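Local coordinates for MccB protein (Escherichia coli, PDB 6OM4) that belongs to the E1-like ThiF family and takes part in making the peptide-nucleotide antibiotic microcin C7, probably by nucleotidyl transfer to the MccA peptide, at residues D111-A116 against K308-Y313; N115-I120 against P204-W209; E141-D146 against S186-A191; Q232-A237 against P248-G253. All blocks are in the same frame, centred on the assembly; numbering follows the deposited sequence.

Contact 1: residues D111-A116 against K308-Y313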
# COMPACT_ATOMS: atom_id res chain seq x y z
N ASP A 111 8.92 6.05 -13.00
CA ASP A 111 8.77 5.50 -14.33
C ASP A 111 7.99 4.18 -14.27
O ASP A 111 7.14 3.90 -15.11
CB ASP A 111 10.15 5.30 -14.95
CG ASP A 111 10.15 4.70 -16.34
OD1 ASP A 111 9.71 5.41 -17.28
OD2 ASP A 111 10.58 3.53 -16.44
N LYS A 112 8.25 3.36 -13.25
CA LYS A 112 7.51 2.12 -13.10
C LYS A 112 6.04 2.39 -12.79
O LYS A 112 5.17 1.70 -13.29
CB LYS A 112 8.16 1.22 -12.05
CG LYS A 112 9.50 0.67 -12.46
CD LYS A 112 10.30 0.08 -11.37
CE LYS A 112 11.71 -0.23 -11.83
NZ LYS A 112 12.30 -1.23 -10.93
N LEU A 113 5.76 3.43 -11.98
CA LEU A 113 4.37 3.74 -11.66
C LEU A 113 3.66 4.23 -12.92
O LEU A 113 2.55 3.82 -13.19
CB LEU A 113 4.28 4.79 -10.56
CG LEU A 113 4.89 4.38 -9.21
CD1 LEU A 113 4.91 5.57 -8.27
CD2 LEU A 113 4.21 3.20 -8.55
N LYS A 114 4.33 5.11 -13.67
CA LYS A 114 3.76 5.67 -14.90
C LYS A 114 3.38 4.56 -15.89
O LYS A 114 2.41 4.71 -16.62
CB LYS A 114 4.75 6.64 -15.54
CG LYS A 114 4.18 7.39 -16.73
CD LYS A 114 5.15 8.36 -17.38
CE LYS A 114 4.44 9.44 -18.18
NZ LYS A 114 5.31 10.02 -19.24
N ASN A 115 4.17 3.48 -15.95
CA ASN A 115 3.99 2.42 -16.97
C ASN A 115 3.00 1.35 -16.50
O ASN A 115 2.67 0.44 -17.26
CB ASN A 115 5.33 1.75 -17.32
CG ASN A 115 6.22 2.62 -18.18
OD1 ASN A 115 5.82 3.69 -18.63
ND2 ASN A 115 7.45 2.17 -18.40
N ALA A 116 2.52 1.45 -15.26
CA ALA A 116 1.66 0.46 -14.63
C ALA A 116 0.17 0.68 -14.95
O ALA A 116 -0.28 1.80 -15.22
CB ALA A 116 1.83 0.53 -13.14
N LYS A 308 4.54 -0.05 -3.58
CA LYS A 308 5.80 -0.79 -3.37
C LYS A 308 5.91 -1.97 -4.34
O LYS A 308 6.99 -2.26 -4.80
CB LYS A 308 5.94 -1.26 -1.93
CG LYS A 308 6.14 -0.10 -0.97
CD LYS A 308 6.02 -0.42 0.50
CE LYS A 308 6.39 0.82 1.30
NZ LYS A 308 6.18 0.62 2.75
N PHE A 309 4.80 -2.66 -4.59
CA PHE A 309 4.84 -3.83 -5.46
C PHE A 309 5.31 -3.38 -6.86
O PHE A 309 6.06 -4.08 -7.55
CB PHE A 309 3.45 -4.49 -5.51
CG PHE A 309 3.32 -5.61 -6.51
CD1 PHE A 309 3.98 -6.80 -6.28
CD2 PHE A 309 2.65 -5.44 -7.70
CE1 PHE A 309 3.89 -7.84 -7.19
CE2 PHE A 309 2.57 -6.48 -8.62
CZ PHE A 309 3.19 -7.68 -8.36
N ILE A 310 4.73 -2.30 -7.34
CA ILE A 310 5.04 -1.77 -8.68
C ILE A 310 6.41 -1.08 -8.66
O ILE A 310 7.19 -1.21 -9.64
CB ILE A 310 3.95 -0.80 -9.15
CG1 ILE A 310 2.63 -1.54 -9.39
CG2 ILE A 310 4.44 0.03 -10.33
CD1 ILE A 310 1.47 -0.62 -9.56
N GLY A 311 6.68 -0.29 -7.60
CA GLY A 311 7.86 0.59 -7.61
C GLY A 311 9.17 -0.10 -7.25
O GLY A 311 10.27 0.43 -7.58
N LYS A 312 9.07 -1.21 -6.52
CA LYS A 312 10.18 -2.17 -6.24
C LYS A 312 11.26 -1.60 -5.31
O LYS A 312 12.30 -2.19 -5.20
CB LYS A 312 10.82 -2.68 -7.55
CG LYS A 312 9.90 -3.48 -8.46
CD LYS A 312 9.27 -4.69 -7.82
CE LYS A 312 8.28 -5.40 -8.72
NZ LYS A 312 8.88 -6.52 -9.48
N TYR A 313 10.96 -0.53 -4.55
CA TYR A 313 11.97 0.17 -3.75
C TYR A 313 11.98 -0.35 -2.31
O TYR A 313 12.95 -0.13 -1.55
CB TYR A 313 11.72 1.67 -3.80
CG TYR A 313 10.43 2.11 -3.18
CD1 TYR A 313 10.34 2.45 -1.83
CD2 TYR A 313 9.29 2.22 -3.95
CE1 TYR A 313 9.16 2.88 -1.28
CE2 TYR A 313 8.09 2.63 -3.40
CZ TYR A 313 8.03 2.94 -2.06
OH TYR A 313 6.84 3.38 -1.56

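Contact 2: residues N115-I120 against P204-W209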
# COMPACT_ATOMS: atom_id res chain seq x y z
N ASN A 115 4.17 3.48 -15.95
CA ASN A 115 3.99 2.42 -16.97
C ASN A 115 3.00 1.35 -16.50
O ASN A 115 2.67 0.44 -17.26
CB ASN A 115 5.33 1.75 -17.32
CG ASN A 115 6.22 2.62 -18.18
OD1 ASN A 115 5.82 3.69 -18.63
ND2 ASN A 115 7.45 2.17 -18.40
N ALA A 116 2.52 1.45 -15.26
CA ALA A 116 1.66 0.46 -14.63
C ALA A 116 0.17 0.68 -14.95
O ALA A 116 -0.28 1.80 -15.22
CB ALA A 116 1.83 0.53 -13.14
N LYS A 117 -0.56 -0.43 -14.89
CA LYS A 117 -2.01 -0.48 -15.00
C LYS A 117 -2.56 -1.18 -13.77
O LYS A 117 -2.16 -2.31 -13.40
CB LYS A 117 -2.36 -1.21 -16.30
CG LYS A 117 -3.84 -1.41 -16.60
CD LYS A 117 -4.05 -2.35 -17.81
CE LYS A 117 -5.30 -1.97 -18.58
NZ LYS A 117 -5.71 -3.01 -19.55
N VAL A 118 -3.53 -0.52 -13.10
CA VAL A 118 -4.14 -1.10 -11.95
C VAL A 118 -5.67 -1.16 -12.16
O VAL A 118 -6.26 -0.19 -12.61
CB VAL A 118 -3.80 -0.29 -10.67
CG1 VAL A 118 -4.55 -0.81 -9.47
CG2 VAL A 118 -2.28 -0.26 -10.43
N VAL A 119 -6.28 -2.27 -11.73
CA VAL A 119 -7.73 -2.48 -11.70
C VAL A 119 -8.21 -2.24 -10.28
O VAL A 119 -7.67 -2.78 -9.33
CB VAL A 119 -8.11 -3.90 -12.16
CG1 VAL A 119 -9.55 -4.23 -11.85
CG2 VAL A 119 -7.82 -4.10 -13.62
N ILE A 120 -9.22 -1.38 -10.14
CA ILE A 120 -9.95 -1.22 -8.89
C ILE A 120 -11.29 -1.97 -9.04
O ILE A 120 -12.23 -1.47 -9.70
CB ILE A 120 -10.17 0.27 -8.57
CG1 ILE A 120 -8.89 1.09 -8.71
CG2 ILE A 120 -10.82 0.44 -7.21
CD1 ILE A 120 -7.90 0.87 -7.60
N PRO A 204 -10.12 -6.97 -17.08
CA PRO A 204 -8.86 -6.95 -17.83
C PRO A 204 -7.65 -7.34 -16.96
O PRO A 204 -7.67 -7.15 -15.76
CB PRO A 204 -8.70 -5.52 -18.34
CG PRO A 204 -10.09 -4.91 -18.17
CD PRO A 204 -10.75 -5.64 -17.02
N GLU A 205 -6.67 -7.97 -17.61
CA GLU A 205 -5.35 -8.18 -17.06
C GLU A 205 -4.76 -6.82 -16.68
O GLU A 205 -5.07 -5.81 -17.32
CB GLU A 205 -4.49 -8.89 -18.11
CG GLU A 205 -3.01 -9.00 -17.80
CD GLU A 205 -2.24 -9.72 -18.89
OE1 GLU A 205 -2.79 -9.87 -20.03
OE2 GLU A 205 -1.07 -10.16 -18.62
N ALA A 206 -3.92 -6.79 -15.64
CA ALA A 206 -3.26 -5.59 -15.22
C ALA A 206 -2.02 -5.97 -14.40
O ALA A 206 -1.82 -7.13 -14.07
CB ALA A 206 -4.21 -4.74 -14.40
N ASP A 207 -1.23 -4.96 -14.01
CA ASP A 207 -0.06 -5.20 -13.15
C ASP A 207 -0.51 -5.81 -11.82
O ASP A 207 0.21 -6.66 -11.28
CB ASP A 207 0.76 -3.92 -12.97
CG ASP A 207 1.46 -3.52 -14.27
OD1 ASP A 207 2.53 -4.07 -14.52
OD2 ASP A 207 0.91 -2.71 -15.05
N ILE A 208 -1.66 -5.34 -11.30
CA ILE A 208 -2.27 -5.83 -10.06
C ILE A 208 -3.75 -5.44 -10.05
O ILE A 208 -4.15 -4.38 -10.61
CB ILE A 208 -1.51 -5.31 -8.82
CG1 ILE A 208 -2.03 -5.99 -7.56
CG2 ILE A 208 -1.55 -3.78 -8.75
CD1 ILE A 208 -1.11 -5.86 -6.35
N TRP A 209 -4.57 -6.32 -9.48
CA TRP A 209 -5.92 -6.01 -9.12
C TRP A 209 -5.99 -5.60 -7.64
O TRP A 209 -5.54 -6.35 -6.75
CB TRP A 209 -6.82 -7.24 -9.30
CG TRP A 209 -7.05 -7.66 -10.72
CD1 TRP A 209 -6.51 -7.18 -11.87
CD2 TRP A 209 -7.94 -8.72 -11.09
NE1 TRP A 209 -7.04 -7.86 -12.96
CE2 TRP A 209 -7.87 -8.85 -12.50
CE3 TRP A 209 -8.77 -9.57 -10.36
CZ2 TRP A 209 -8.67 -9.78 -13.18
CZ3 TRP A 209 -9.54 -10.50 -11.03
CH2 TRP A 209 -9.44 -10.63 -12.41

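Contact 3: residues E141-D146 against S186-A191. With ND7 (5'-O-[(S)-amino(hydroxy)phosphoryl]adenosine), chain M.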
# COMPACT_ATOMS: atom_id res chain seq x y z
N GLU A 141 -2.39 4.19 -15.45
CA GLU A 141 -3.67 3.71 -15.94
C GLU A 141 -4.45 3.03 -14.83
O GLU A 141 -3.98 2.08 -14.25
CB GLU A 141 -3.52 2.75 -17.12
CG GLU A 141 -4.81 2.61 -17.89
CD GLU A 141 -4.76 1.73 -19.13
OE1 GLU A 141 -3.63 1.39 -19.59
OE2 GLU A 141 -5.86 1.38 -19.63
N ILE A 142 -5.66 3.54 -14.58
CA ILE A 142 -6.55 3.04 -13.58
C ILE A 142 -7.88 2.64 -14.24
O ILE A 142 -8.51 3.43 -14.98
CB ILE A 142 -6.76 4.08 -12.46
CG1 ILE A 142 -5.43 4.49 -11.81
CG2 ILE A 142 -7.76 3.54 -11.46
CD1 ILE A 142 -5.60 5.50 -10.68
N ILE A 143 -8.31 1.40 -13.96
CA ILE A 143 -9.57 0.85 -14.49
C ILE A 143 -10.51 0.67 -13.31
O ILE A 143 -10.18 -0.05 -12.38
CB ILE A 143 -9.38 -0.50 -15.21
CG1 ILE A 143 -8.18 -0.51 -16.14
CG2 ILE A 143 -10.68 -0.91 -15.90
CD1 ILE A 143 -8.20 0.53 -17.19
N LEU A 144 -11.65 1.36 -13.35
CA LEU A 144 -12.62 1.34 -12.29
C LEU A 144 -13.79 0.41 -12.67
O LEU A 144 -14.44 0.59 -13.70
CB LEU A 144 -13.15 2.76 -12.06
CG LEU A 144 -12.09 3.82 -11.85
CD1 LEU A 144 -12.72 5.18 -11.97
CD2 LEU A 144 -11.41 3.63 -10.50
N ILE A 145 -14.09 -0.53 -11.77
CA ILE A 145 -15.17 -1.52 -11.98
C ILE A 145 -16.16 -1.47 -10.82
O ILE A 145 -15.82 -1.73 -9.66
CB ILE A 145 -14.57 -2.93 -12.14
CG1 ILE A 145 -13.38 -2.87 -13.10
CG2 ILE A 145 -15.64 -3.94 -12.57
CD1 ILE A 145 -12.77 -4.25 -13.42
N ASP A 146 -17.41 -1.20 -11.18
CA ASP A 146 -18.52 -1.21 -10.23
C ASP A 146 -19.79 -1.10 -11.06
O ASP A 146 -19.72 -0.70 -12.23
CB ASP A 146 -18.42 -0.06 -9.21
CG ASP A 146 -19.03 -0.36 -7.84
OD1 ASP A 146 -20.21 -0.81 -7.77
OD2 ASP A 146 -18.30 -0.20 -6.83
N SER A 186 -4.45 8.11 -17.12
CA SER A 186 -5.56 7.55 -17.91
C SER A 186 -6.49 6.79 -16.97
O SER A 186 -5.99 5.96 -16.18
CB SER A 186 -4.99 6.65 -18.98
OG SER A 186 -6.03 6.15 -19.80
N VAL A 187 -7.81 7.04 -17.06
CA VAL A 187 -8.81 6.34 -16.26
C VAL A 187 -9.91 5.86 -17.19
O VAL A 187 -10.36 6.62 -18.04
CB VAL A 187 -9.40 7.26 -15.17
CG1 VAL A 187 -10.40 6.51 -14.31
CG2 VAL A 187 -8.29 7.89 -14.32
N SER A 188 -10.34 4.61 -17.01
CA SER A 188 -11.44 4.04 -17.74
C SER A 188 -12.39 3.32 -16.76
O SER A 188 -12.02 3.07 -15.60
CB SER A 188 -10.89 3.19 -18.88
OG SER A 188 -10.36 1.96 -18.40
N GLU A 189 -13.64 3.12 -17.18
CA GLU A 189 -14.68 2.55 -16.38
C GLU A 189 -15.19 1.27 -17.03
O GLU A 189 -15.27 1.19 -18.26
CB GLU A 189 -15.86 3.53 -16.28
CG GLU A 189 -15.52 4.89 -15.73
CD GLU A 189 -16.67 5.84 -15.97
OE1 GLU A 189 -17.79 5.54 -15.44
OE2 GLU A 189 -16.49 6.85 -16.73
N ILE A 190 -15.60 0.30 -16.21
CA ILE A 190 -16.33 -0.91 -16.65
C ILE A 190 -17.53 -1.09 -15.70
O ILE A 190 -17.34 -1.18 -14.47
CB ILE A 190 -15.43 -2.17 -16.65
CG1 ILE A 190 -14.20 -2.04 -17.55
CG2 ILE A 190 -16.24 -3.40 -17.03
CD1 ILE A 190 -13.27 -3.23 -17.49
N ALA A 191 -18.76 -1.10 -16.25
CA ALA A 191 -19.97 -1.31 -15.47
C ALA A 191 -20.23 -2.81 -15.34
O ALA A 191 -20.71 -3.45 -16.30
CB ALA A 191 -21.16 -0.57 -16.07
O1A ND7 M . -19.52 -1.52 0.50
PA ND7 M . -18.15 -0.94 0.30
O2A ND7 M . -17.89 0.45 0.85
N3A ND7 M . -17.12 -2.05 1.07
O5' ND7 M . -17.71 -0.88 -1.22
C5' ND7 M . -17.84 -2.13 -1.97
C4' ND7 M . -17.95 -1.70 -3.45
C3' ND7 M . -19.38 -1.09 -3.69
O3' ND7 M . -19.34 0.12 -4.34
C2' ND7 M . -20.10 -2.30 -4.43
O2' ND7 M . -21.05 -1.79 -5.44
C1' ND7 M . -19.12 -2.96 -5.07
O4' ND7 M . -17.79 -2.77 -4.16
N9 ND7 M . -19.27 -4.38 -5.21
C4 ND7 M . -19.13 -5.08 -6.37
C5 ND7 M . -19.32 -6.38 -6.08
N7 ND7 M . -19.56 -6.49 -4.75
C8 ND7 M . -19.51 -5.28 -4.24
N3 ND7 M . -18.86 -4.68 -7.63
C2 ND7 M . -18.78 -5.57 -8.57
N1 ND7 M . -18.98 -6.87 -8.32
C6 ND7 M . -19.23 -7.29 -7.11
N6 ND7 M . -19.45 -8.71 -6.86

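Contact 4: residues Q232-A237 against P248-G253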
# COMPACT_ATOMS: atom_id res chain seq x y z
N GLN A 232 -2.38 -13.63 -12.33
CA GLN A 232 -2.75 -12.22 -12.09
C GLN A 232 -2.49 -11.86 -10.63
O GLN A 232 -3.13 -12.38 -9.73
CB GLN A 232 -4.21 -12.02 -12.43
CG GLN A 232 -4.75 -10.64 -12.08
CD GLN A 232 -3.99 -9.54 -12.75
OE1 GLN A 232 -3.28 -8.77 -12.11
NE2 GLN A 232 -4.13 -9.47 -14.07
N PRO A 233 -1.53 -10.97 -10.33
CA PRO A 233 -1.37 -10.51 -8.95
C PRO A 233 -2.61 -9.75 -8.45
O PRO A 233 -3.25 -9.05 -9.21
CB PRO A 233 -0.11 -9.62 -8.96
CG PRO A 233 0.57 -9.92 -10.32
CD PRO A 233 -0.53 -10.41 -11.25
N TYR A 234 -2.91 -9.87 -7.15
CA TYR A 234 -3.98 -9.08 -6.55
C TYR A 234 -3.65 -8.76 -5.10
O TYR A 234 -2.83 -9.42 -4.47
CB TYR A 234 -5.34 -9.78 -6.68
CG TYR A 234 -5.55 -10.93 -5.73
CD1 TYR A 234 -5.98 -10.71 -4.43
CD2 TYR A 234 -5.33 -12.25 -6.11
CE1 TYR A 234 -6.19 -11.75 -3.55
CE2 TYR A 234 -5.53 -13.30 -5.23
CZ TYR A 234 -5.96 -13.06 -3.93
OH TYR A 234 -6.15 -14.01 -2.96
N ILE A 235 -4.33 -7.75 -4.56
CA ILE A 235 -4.32 -7.49 -3.16
C ILE A 235 -5.76 -7.27 -2.68
O ILE A 235 -6.53 -6.63 -3.36
CB ILE A 235 -3.40 -6.31 -2.83
CG1 ILE A 235 -3.30 -6.16 -1.31
CG2 ILE A 235 -3.82 -5.03 -3.56
CD1 ILE A 235 -2.26 -5.17 -0.85
N ASN A 236 -6.10 -7.88 -1.55
CA ASN A 236 -7.43 -7.68 -0.94
C ASN A 236 -7.29 -6.64 0.17
O ASN A 236 -6.27 -6.59 0.82
CB ASN A 236 -7.99 -9.02 -0.47
CG ASN A 236 -9.43 -9.02 -0.03
OD1 ASN A 236 -9.74 -9.76 0.90
ND2 ASN A 236 -10.32 -8.31 -0.72
N ALA A 237 -8.34 -5.83 0.43
CA ALA A 237 -8.34 -5.00 1.63
C ALA A 237 -9.79 -4.74 2.02
O ALA A 237 -10.68 -4.84 1.18
CB ALA A 237 -7.63 -3.68 1.40
N PRO A 248 -4.20 -10.67 1.73
CA PRO A 248 -2.85 -10.87 1.22
C PRO A 248 -2.60 -10.15 -0.12
O PRO A 248 -3.53 -9.78 -0.83
CB PRO A 248 -2.85 -12.38 1.03
CG PRO A 248 -4.25 -12.66 0.55
CD PRO A 248 -5.11 -11.78 1.42
N LEU A 249 -1.31 -9.94 -0.40
CA LEU A 249 -0.84 -9.53 -1.72
C LEU A 249 -0.35 -10.81 -2.40
O LEU A 249 0.65 -11.37 -1.98
CB LEU A 249 0.25 -8.46 -1.56
CG LEU A 249 1.11 -8.10 -2.77
CD1 LEU A 249 0.42 -8.20 -4.09
CD2 LEU A 249 1.75 -6.73 -2.62
N TYR A 250 -1.16 -11.32 -3.33
CA TYR A 250 -0.92 -12.57 -4.03
C TYR A 250 -0.04 -12.27 -5.24
O TYR A 250 -0.43 -11.48 -6.11
CB TYR A 250 -2.22 -13.22 -4.51
CG TYR A 250 -1.96 -14.36 -5.47
CD1 TYR A 250 -1.29 -15.48 -5.02
CD2 TYR A 250 -2.25 -14.26 -6.82
CE1 TYR A 250 -0.96 -16.51 -5.89
CE2 TYR A 250 -1.99 -15.31 -7.69
CZ TYR A 250 -1.30 -16.42 -7.22
OH TYR A 250 -0.99 -17.45 -8.07
N VAL A 251 1.11 -12.94 -5.30
CA VAL A 251 2.02 -12.83 -6.46
C VAL A 251 2.23 -14.23 -7.02
O VAL A 251 2.75 -15.07 -6.29
CB VAL A 251 3.35 -12.19 -6.07
CG1 VAL A 251 4.19 -11.97 -7.32
CG2 VAL A 251 3.14 -10.88 -5.33
N PRO A 252 1.83 -14.51 -8.28
CA PRO A 252 1.96 -15.84 -8.88
C PRO A 252 3.33 -16.48 -8.67
O PRO A 252 4.37 -15.85 -8.94
CB PRO A 252 1.76 -15.55 -10.36
CG PRO A 252 0.71 -14.48 -10.34
CD PRO A 252 1.13 -13.59 -9.20
N GLY A 253 3.31 -17.69 -8.10
CA GLY A 253 4.49 -18.52 -7.94
C GLY A 253 5.41 -18.10 -6.82
O GLY A 253 6.44 -18.72 -6.65

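Contact 1: residues D111-A116 against K308-Y313
Ile310 points toward helix 106-114, and its two branches divide the work. The CG2 methyl meets Leu113 CD2 at 3.6 Å and rests on the backbone of Lys112, 3.5 Å from Lys112 O. The other branch ends at CD1, which lies 3.8 Å from Ala116 CB. Ile310 CG2 stands opposite the backbone N (chi1 -67° for the CG1 branch), and this sets one methyl against Leu113 and the other against Ala116. Leu113 does not aim its CB at the partner helix. It reaches across with CD2 alone, and the two side chains meet at a slant.

Lys112 behaves differently. Its chain runs out extended over the end of helix 292-311, using its carbons and not its charge. Lys112 CB lies 3.6 Å from Ile310 O, and Lys112 CD lies 3.8 Å from Gly311 O. The tip, Lys112 NZ, passes 4.0 Å from Lys312 CB, and the two lysine chains cross at about a right angle. Their ammonium groups stay 6.5 Å apart between Lys112 NZ and Lys312 NZ. No hydrogen bond joins the two segments. The contact is mainly packing, with exposed Lys112 lying along one side. Gly311 brings the backbones near each other, with its CA 5.7 Å from Lys112 CA. Lys312 then leaves the helix with positive phi.

The contact joins two helix ends inside the ThiF-family region. Ile139, in the loop before strand 141-146, touches both Leu113 and Ile310. Beyond the helix end, Tyr313 OH is hydrogen-bonded to His98 NE2 of helix 93-101, and Ala116 leads into strand 117-121.

Contact 2: residues N115-I120 against P204-W209
Val119 CG1 lies over one face of the Trp209 indole; the closest approach is Val119 CB to Trp209 CD1, 3.7 Å. At the ring's nitrogen, Trp209 NE1 donates to Pro204 O at 3.0 Å, and that oxygen sits 23° out of the indole plane. The bond ties the two ends of 204-209 together. The second flat group is the Asp207 carboxylate. Its OD2 takes the N-H of Lys117 at 2.7 Å, on the anti side and somewhat out of the carboxylate plane. Asp207 CG lies opposite its own carbonyl carbon (chi1 -70°), which turns OD2 back to Lys117.

The backbones run parallel. Asp207 N bonds to Lys117 O at 2.9 Å, bent to 135° at the hydrogen. Val119 N reaches Ile208 O more squarely, in the carbonyl plane, at 3.2 Å. Ala206 CB packs against strand 117-121, 3.7 Å from Val119 CG2. On the other face Val118 CG2 and Ile208 CG2 lie side by side, 4.0 Å apart, and helix 292-311 covers them. This is the parallel part of the mixed sheet, as in a Rossmann-like fold; strand 141-146 flanks strand 117-121 on its far side.

The Lys117 amide is thus held by a side-chain carboxylate where a parallel partner would normally offer a peptide carbonyl. The short bond would probably favour the ionised form of Asp207.

Contact 3: residues E141-D146 against S186-A191
Leu144 and Val187 lie on the same face of two neighbouring parallel strands, which belong to a beta-alpha-beta unit: strand 141-146, helix 170-181, strand 186-191. Leu144 CB lies 3.7 Å from Ser188 O. Leu144 CG, opposite its own carbonyl carbon (chi1 -52°), is 3.8 Å from Ser188 O and 4.0 Å from Val187 CG1. The CD1 methyl closes this to 3.6 Å from Val187 CG1. The connecting helix covers this face, where Ile174 also packs on Leu144.

The other face carries Ile143, Ile145 and Ile190. Ile143 CG2 touches Ile190 CD1 at 3.8 Å. Ile145 and Ile190 lie side by side and point the same way. Pro204 and Val203 pack from the loop outside.

Between the faces runs a regular ladder of backbone bonds. Ile142 N and Leu144 N donate to Ser186 O and Ser188 O, while Ser188 N and Ile190 N donate to Ile142 O and Leu144 O. The straightest is Leu144 N to Ser188 O, 175° at the hydrogen. The axes of the two short segments cross at 21°. Strand 186-191 is an outermost strand of the sheet within this chain.

Asp146, next after Ile145, meets the nucleotide. Cys123 N and Asp148 N bond to its OD2 and OD1 and so fix the carboxylate's rotation. Its two oxygens grip the ribose of the bound adenosine phosphoramidate: ND7 O2' donates to Asp146 OD1 at 2.7 Å, and ND7 O3' donates to Asp146 OD2 at 2.7 Å.

Contact 4: residues Q232-A237 against P248-G253
This is the open end of a beta hairpin, where strand 234-240 pairs antiparallel with strand 243-250. It lies at the place where the mixed sheet changes from parallel to antiparallel order. Tyr234 and Tyr250 form a hydrogen-bonded pair: Tyr250 N donates to Tyr234 O at 2.8 Å, and Tyr234 N to Tyr250 O at 3.1 Å. Further along, Asn236 N reaches Pro248 O at 3.3 Å.

Both tyrosines rise on the same face, toward helix 219-230. Tyr234 CG sits between its backbone N and carbonyl carbon (chi1 75°), which stands the ring over its partner's CB. Tyr250 CB makes a CH-pi contact there, 3.8 Å from the Tyr234 ring centroid. The ring planes are inclined at 36°. Tyr234 OH is held by Asn224, and the Tyr250 side chain comes within about 6 Å of the zinc ion. Asn236 takes part in binding the MccA peptide: OD1 bonds to a polar side chain of it, while ND2 bonds to Val211 O.

On the opposite face Ile235 CD1 meets Leu249 CB at 4.2 Å, beneath helix 292-311. At the strand ends the side chains of Pro233 and Pro252 cross at about a right angle, with Pro233 CG 3.9 Å from Pro252 CD. Beside them Gln232 O, buried and without a hydrogen-bond partner, lies in the plane of the Tyr250 ring at its edge, 3.6 Å from Tyr250 CD2.

In the fold
Contacts 2, 3 and 4 share one mixed sheet. Across it come strands 186-191, 141-146, 117-121, 208-211, 234-240 and 243-250, so contact 3 lies at the outer parallel edge, contact 2 in the middle and contact 4 at the antiparallel side. The centres of contacts 2 and 3 are about 10 Å apart, those of contacts 2 and 4 about 12 Å. Contact 1 packs two helices beside the sheet, and Phe309 touches contacts 2 and 4. Along the chain, contacts 1 and 2 start together, contact 3 is nested within contact 2, and contact 4 follows contact 2 inside contact 1. Asp146 of contact 3 binds the nucleotide, and Tyr250 of contact 4 lies near the zinc site.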